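Local coordinates for methyltransferase domain-containing protein (Deinococcus radiodurans, PDB 3M33) that is of uncharacterised function but probably transfers methyl groups, as members of its methyltransferase family are thought to do, at residues S117-T122 against V141-N146; E164-V169 against E209-L214. One frame throughout, in Å; residues are numbered along the deposited sequence.

Interaction 1. Residues S117-T122 against V141-N146; sequences SRRGPT and VGPRLN. With SO4 (sulfate ion), chain F; SO4 (sulfate ion), chain G.
At the C-terminal ends of two neighbouring parallel strands in the central sheet, R118 of strand 112-118 pairs with V141 of strand 136-142. The backbone of V141 straddles R118: V141 N gives its hydrogen to S117 O (3.2 Å), and V141 O receives R119 N at 2.7 Å. The side chains of R118 and V141 lie alongside each other on one face of the sheet, where R118 CG packs against V141 CG1 at 3.8 Å. A branched valine fills this buried place against F38 of helix 36-45, while the arginine adds its aliphatic stem and carries its charge on to D62, E35 and D39.

R119, the first residue past the strand, takes a left-handed backbone conformation, and here the two strands part. Its CG stands beside the backbone N (chi1 -59°) and close to V141 O; a bend at chi3 (66°) then carries the guanidinium past P143, with NE 3.8 Å from P143 CB in an oblique crossing. NE and NH2 both point at O1 of one sulfate, which sits at the guanidinium edge near its plane, 2.6 Å from NE. NH1 instead forms a salt bridge with E35. P143 offers a compact apolar surface beside the same anion.

Beyond R119 the chain turns sharply. G120 N makes a weak bond to S117 OG, and glycine suits the turn because a side chain would run into P121 CD. O1 of a second sulfate accepts the backbone N of T122 at 2.7 Å and also its OG1. Both sulfates probably come from the crystallisation liquor.

Parallel strands that splay into loops at their C-terminal edge are common to Rossmann-like sheets, class I methyltransferases among them; there the cofactor usually lies along this edge, and this protein's pocket is probably placed likewise.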
loop_
_atom_site.group_PDB
_atom_site.type_symbol
_atom_site.label_atom_id
_atom_site.label_comp_id
_atom_site.label_asym_id
_atom_site.label_seq_id
_atom_site.Cartn_x
_atom_site.Cartn_y
_atom_site.Cartn_z
ATOM N N SER A 117 -1.792 0.888 5.843
ATOM C CA SER A 117 -1.962 1.220 4.432
ATOM C C SER A 117 -0.766 0.774 3.620
ATOM O O SER A 117 0.340 1.288 3.811
ATOM C CB SER A 117 -2.150 2.729 4.268
ATOM O OG SER A 117 -2.193 3.083 2.901
ATOM N N ARG A 118 -0.984 -0.173 2.713
ATOM C CA ARG A 118 0.090 -0.611 1.837
ATOM C C ARG A 118 -0.001 0.177 0.538
ATOM O O ARG A 118 -0.801 -0.149 -0.330
ATOM C CB ARG A 118 0.013 -2.120 1.559
ATOM C CG ARG A 118 1.174 -2.632 0.678
ATOM C CD ARG A 118 0.946 -4.053 0.109
ATOM N NE ARG A 118 0.782 -5.074 1.149
ATOM C CZ ARG A 118 1.780 -5.767 1.703
ATOM N NH1 ARG A 118 3.054 -5.554 1.344
ATOM N NH2 ARG A 118 1.506 -6.682 2.627
ATOM N N ARG A 119 0.785 1.245 0.426
ATOM C CA ARG A 119 0.792 2.072 -0.785
ATOM C C ARG A 119 -0.584 2.673 -1.066
ATOM O O ARG A 119 -0.947 2.950 -2.215
ATOM C CB ARG A 119 1.302 1.254 -1.978
ATOM C CG ARG A 119 2.739 0.714 -1.738
ATOM C CD ARG A 119 3.099 -0.500 -2.616
ATOM N NE ARG A 119 3.160 -0.179 -4.036
ATOM C CZ ARG A 119 3.826 -0.882 -4.955
ATOM N NH1 ARG A 119 4.525 -1.975 -4.618
ATOM N NH2 ARG A 119 3.802 -0.481 -6.227
ATOM N N GLY A 120 -1.345 2.871 -0.002
ATOM C CA GLY A 120 -2.708 3.352 -0.109
ATOM C C GLY A 120 -2.794 4.823 0.229
ATOM O O GLY A 120 -1.791 5.528 0.158
ATOM N N PRO A 121 -3.996 5.290 0.598
ATOM C CA PRO A 121 -4.234 6.694 0.965
ATOM C C PRO A 121 -3.349 7.134 2.123
ATOM O O PRO A 121 -3.049 6.325 3.012
ATOM C CB PRO A 121 -5.706 6.696 1.408
ATOM C CG PRO A 121 -6.327 5.554 0.665
ATOM C CD PRO A 121 -5.236 4.491 0.623
ATOM N N THR A 122 -2.900 8.383 2.096
ATOM C CA THR A 122 -2.146 8.925 3.225
ATOM C C THR A 122 -2.954 10.013 3.913
ATOM O O THR A 122 -2.580 10.486 4.986
ATOM C CB THR A 122 -0.770 9.510 2.814
ATOM O OG1 THR A 122 -0.966 10.703 2.049
ATOM C CG2 THR A 122 0.033 8.502 2.004
ATOM N N VAL A 141 3.528 1.693 4.024
ATOM C CA VAL A 141 4.659 1.593 3.112
ATOM C C VAL A 141 4.313 2.306 1.805
ATOM O O VAL A 141 3.233 2.106 1.245
ATOM C CB VAL A 141 5.146 0.137 2.860
ATOM C CG1 VAL A 141 4.077 -0.694 2.171
ATOM C CG2 VAL A 141 6.428 0.160 1.992
ATOM N N GLY A 142 5.215 3.167 1.339
ATOM C CA GLY A 142 4.941 3.979 0.158
ATOM C C GLY A 142 5.756 3.461 -0.998
ATOM O O GLY A 142 6.758 2.804 -0.777
ATOM N N PRO A 143 5.345 3.769 -2.236
ATOM C CA PRO A 143 5.972 3.144 -3.401
ATOM C C PRO A 143 7.216 3.890 -3.895
ATOM O O PRO A 143 7.638 3.668 -5.027
ATOM C CB PRO A 143 4.862 3.206 -4.450
ATOM C CG PRO A 143 4.124 4.479 -4.113
ATOM C CD PRO A 143 4.259 4.686 -2.614
ATOM N N ARG A 144 7.802 4.739 -3.058
ATOM C CA ARG A 144 9.002 5.490 -3.440
ATOM C C ARG A 144 9.899 5.559 -2.234
ATOM O O ARG A 144 9.446 5.283 -1.119
ATOM C CB ARG A 144 8.650 6.930 -3.840
ATOM C CG ARG A 144 8.067 7.089 -5.216
ATOM C CD ARG A 144 7.384 8.454 -5.354
ATOM N NE ARG A 144 5.967 8.287 -5.678
ATOM C CZ ARG A 144 4.959 8.620 -4.874
ATOM N NH1 ARG A 144 5.200 9.169 -3.689
ATOM N NH2 ARG A 144 3.706 8.414 -5.265
ATOM N N LEU A 145 11.148 5.971 -2.446
ATOM C CA LEU A 145 12.149 5.988 -1.381
ATOM C C LEU A 145 11.744 6.876 -0.225
ATOM O O LEU A 145 12.041 6.567 0.931
ATOM C CB LEU A 145 13.512 6.458 -1.904
ATOM C CG LEU A 145 14.632 6.295 -0.872
ATOM C CD1 LEU A 145 14.883 4.790 -0.595
ATOM C CD2 LEU A 145 15.919 7.012 -1.350
ATOM N N ASN A 146 11.069 7.984 -0.533
ATOM C CA ASN A 146 10.625 8.921 0.503
ATOM C C ASN A 146 9.299 9.542 0.088
ATOM O O ASN A 146 9.165 10.044 -1.031
ATOM C CB ASN A 146 11.699 10.002 0.754
ATOM C CG ASN A 146 11.345 10.937 1.909
ATOM O OD1 ASN A 146 11.046 10.496 3.018
ATOM N ND2 ASN A 146 11.381 12.245 1.645
HETATM S S SO4 F . 1.421 2.502 -6.296
HETATM O O1 SO4 F . 2.348 1.517 -5.774
HETATM O O2 SO4 F . 0.690 1.921 -7.426
HETATM O O3 SO4 F . 0.495 2.901 -5.237
HETATM O O4 SO4 F . 2.145 3.689 -6.748
HETATM S S SO4 G . -4.777 10.315 -0.100
HETATM O O1 SO4 G . -3.355 10.199 0.215
HETATM O O2 SO4 G . -5.061 9.653 -1.367
HETATM O O3 SO4 G . -5.589 9.684 0.932
HETATM O O4 SO4 G . -5.121 11.734 -0.197
#

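Interaction 2. Residues E164-V169 against E209-L214. With SO4 (sulfate ion), chain I.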
loop_
_atom_site.group_PDB
_atom_site.type_symbol
_atom_site.label_atom_id
_atom_site.label_comp_id
_atom_site.label_asym_id
_atom_site.label_seq_id
_atom_site.Cartn_x
_atom_site.Cartn_y
_atom_site.Cartn_z
ATOM N N GLU A 164 11.298 3.749 10.925
ATOM C CA GLU A 164 11.279 4.256 9.575
ATOM C C GLU A 164 12.390 3.616 8.760
ATOM O O GLU A 164 13.521 3.537 9.212
ATOM C CB GLU A 164 11.420 5.776 9.613
ATOM C CG GLU A 164 11.362 6.441 8.260
ATOM C CD GLU A 164 11.252 7.963 8.368
ATOM O OE1 GLU A 164 11.698 8.537 9.385
ATOM O OE2 GLU A 164 10.713 8.581 7.431
ATOM N N ASP A 165 12.062 3.177 7.550
ATOM C CA ASP A 165 13.000 2.489 6.666
ATOM C C ASP A 165 12.948 3.105 5.280
ATOM O O ASP A 165 11.861 3.268 4.738
ATOM C CB ASP A 165 12.544 1.055 6.464
ATOM C CG ASP A 165 13.345 0.076 7.225
ATOM O OD1 ASP A 165 13.791 -0.914 6.597
ATOM O OD2 ASP A 165 13.508 0.293 8.449
ATOM N N HIS A 166 14.116 3.375 4.686
ATOM C CA HIS A 166 14.204 3.806 3.303
ATOM C C HIS A 166 14.917 2.691 2.564
ATOM O O HIS A 166 16.122 2.491 2.739
ATOM C CB HIS A 166 14.967 5.142 3.184
ATOM C CG HIS A 166 14.296 6.275 3.900
ATOM N ND1 HIS A 166 13.135 6.863 3.443
ATOM C CD2 HIS A 166 14.625 6.928 5.041
ATOM C CE1 HIS A 166 12.775 7.825 4.274
ATOM N NE2 HIS A 166 13.660 7.884 5.253
ATOM N N VAL A 167 14.152 1.959 1.755
ATOM C CA VAL A 167 14.601 0.713 1.145
ATOM C C VAL A 167 14.743 0.866 -0.357
ATOM O O VAL A 167 13.908 1.508 -1.010
ATOM C CB VAL A 167 13.555 -0.412 1.364
ATOM C CG1 VAL A 167 14.151 -1.768 1.004
ATOM C CG2 VAL A 167 13.071 -0.419 2.793
ATOM N N SER A 168 15.769 0.240 -0.920
ATOM C CA SER A 168 16.041 0.371 -2.354
ATOM C C SER A 168 16.619 -0.950 -2.863
ATOM O O SER A 168 17.566 -1.456 -2.304
ATOM C CB SER A 168 17.048 1.502 -2.586
ATOM O OG SER A 168 17.349 1.657 -3.964
ATOM N N VAL A 169 16.048 -1.510 -3.919
ATOM C CA VAL A 169 16.491 -2.807 -4.426
ATOM C C VAL A 169 16.664 -2.777 -5.947
ATOM O O VAL A 169 15.805 -2.276 -6.672
ATOM C CB VAL A 169 15.483 -3.901 -4.039
ATOM C CG1 VAL A 169 15.992 -5.283 -4.474
ATOM C CG2 VAL A 169 15.276 -3.874 -2.544
ATOM N N GLU A 209 12.019 1.137 -4.902
ATOM C CA GLU A 209 12.266 1.775 -3.618
ATOM C C GLU A 209 10.998 1.909 -2.782
ATOM O O GLU A 209 9.915 2.089 -3.315
ATOM C CB GLU A 209 12.951 3.136 -3.831
ATOM C CG GLU A 209 14.110 3.032 -4.800
ATOM C CD GLU A 209 15.019 4.256 -4.810
ATOM O OE1 GLU A 209 14.515 5.386 -4.934
ATOM O OE2 GLU A 209 16.244 4.073 -4.688
ATOM N N ARG A 210 11.138 1.815 -1.463
ATOM C CA ARG A 210 9.985 1.897 -0.575
ATOM C C ARG A 210 10.308 2.730 0.660
ATOM O O ARG A 210 11.453 2.787 1.091
ATOM C CB ARG A 210 9.533 0.502 -0.138
ATOM C CG ARG A 210 9.218 -0.449 -1.284
ATOM C CD ARG A 210 7.844 -0.174 -1.941
ATOM N NE ARG A 210 7.540 -1.230 -2.909
ATOM C CZ ARG A 210 8.010 -1.247 -4.151
ATOM N NH1 ARG A 210 8.793 -0.254 -4.562
ATOM N NH2 ARG A 210 7.723 -2.256 -4.975
ATOM N N HIS A 211 9.285 3.362 1.224
ATOM C CA HIS A 211 9.426 4.151 2.441
ATOM C C HIS A 211 8.487 3.570 3.491
ATOM O O HIS A 211 7.278 3.727 3.382
ATOM C CB HIS A 211 9.013 5.599 2.150
ATOM C CG HIS A 211 9.184 6.535 3.304
ATOM N ND1 HIS A 211 8.646 7.809 3.308
ATOM C CD2 HIS A 211 9.849 6.406 4.477
ATOM C CE1 HIS A 211 8.967 8.415 4.436
ATOM N NE2 HIS A 211 9.687 7.585 5.168
ATOM N N LEU A 212 9.032 2.907 4.508
ATOM C CA LEU A 212 8.203 2.314 5.558
ATOM C C LEU A 212 8.129 3.227 6.757
ATOM O O LEU A 212 9.150 3.765 7.186
ATOM C CB LEU A 212 8.779 0.976 6.027
ATOM C CG LEU A 212 8.693 -0.289 5.190
ATOM C CD1 LEU A 212 9.430 -0.130 3.872
ATOM C CD2 LEU A 212 9.273 -1.457 5.986
ATOM N N VAL A 213 6.933 3.375 7.323
ATOM C CA VAL A 213 6.745 4.242 8.473
ATOM C C VAL A 213 5.825 3.563 9.478
ATOM O O VAL A 213 4.719 3.147 9.138
ATOM C CB VAL A 213 6.134 5.623 8.060
ATOM C CG1 VAL A 213 5.801 6.463 9.275
ATOM C CG2 VAL A 213 7.081 6.384 7.154
ATOM N N LEU A 214 6.295 3.434 10.710
ATOM C CA LEU A 214 5.440 3.011 11.809
ATOM C C LEU A 214 5.389 4.181 12.780
ATOM O O LEU A 214 6.428 4.719 13.173
ATOM C CB LEU A 214 6.046 1.779 12.497
ATOM C CG LEU A 214 5.309 1.225 13.721
ATOM C CD1 LEU A 214 3.939 0.732 13.289
ATOM C CD2 LEU A 214 6.091 0.086 14.356
HETATM S S SO4 I . 8.166 -5.249 -6.937
HETATM O O1 SO4 I . 7.286 -5.970 -6.015
HETATM O O2 SO4 I . 7.467 -4.124 -7.553
HETATM O O3 SO4 I . 9.324 -4.758 -6.199
HETATM O O4 SO4 I . 8.596 -6.152 -7.998
#
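Two side chains that swing the same way bring E164 and H211 together: each sets CG trans to its own backbone N (chi1 -178° in E164), and the extended glutamate chain reaches diagonally across the antiparallel strands. H211 NE2 donates to E164 OE2 at 2.7 Å, nearly straight at 163°. The oxygen uses its anti lone pair and lies almost in the imidazole plane, and carboxylate and ring are nearly coplanar.

H166, directly opposite H211 in a non-hydrogen-bonded pair, lays its ring over one face in an offset stack, planes 25° apart and centroids 4.4 Å apart; H166 CE1 comes 3.2 Å from H211 NE2. V213 CG2 leans on the other face near the rim. H211 ND1 pairs with V147 N, and H166 ND1 with L145 O. Further along this side of the sheet, S168 OG donates to E209 OE2 (2.8 Å), a short hydroxyl that can donate to the carboxylate while accepting R207 NE.

On the other side, with D165, V167, R210 and L212, the contact across the strands is made by aliphatic atoms. V167 CG2 meets L212 CD1 at 3.8 Å, and D165 CB lies equally close to L212 CB; W41 of helix 36-45 touches both D165 and L212. R210 leads its guanidinium away to salt bridges with E35 and E208. Four backbone bonds, two each in the pairs D165-L212 and V167-R210, hold the strands together.

A leucine in place of H211 would probably leave E164 OE2 without its donor and H166 without a flat partner to stack on.

With NE2 donating to the carboxylate and ND1 facing a backbone N-H, the H211 ring is fixed in rotation, and it is probably a neutral imidazole, which the nearby carboxylate would be expected to polarise.

Both interactions belong to one sheet, since strands 136-142 and 204-216 are neighbours in it: G142 N bonds to H211 O, and the end of strand 136-142 with the loop after it ties the two together. Interaction 1 is near the centre of the chain, a brief parallel pairing that soon gives way to loops where an arginine and one backbone N-H meet sulfates. Interaction 2 lies farther out, a long, regular antiparallel pairing toward the sheet's edge, with a histidine-carboxylate bond and ring stacking on one face. Helix 36-45 packs against side chains of both, and E35 bridges R118 and R119 of the first to R210 of the second.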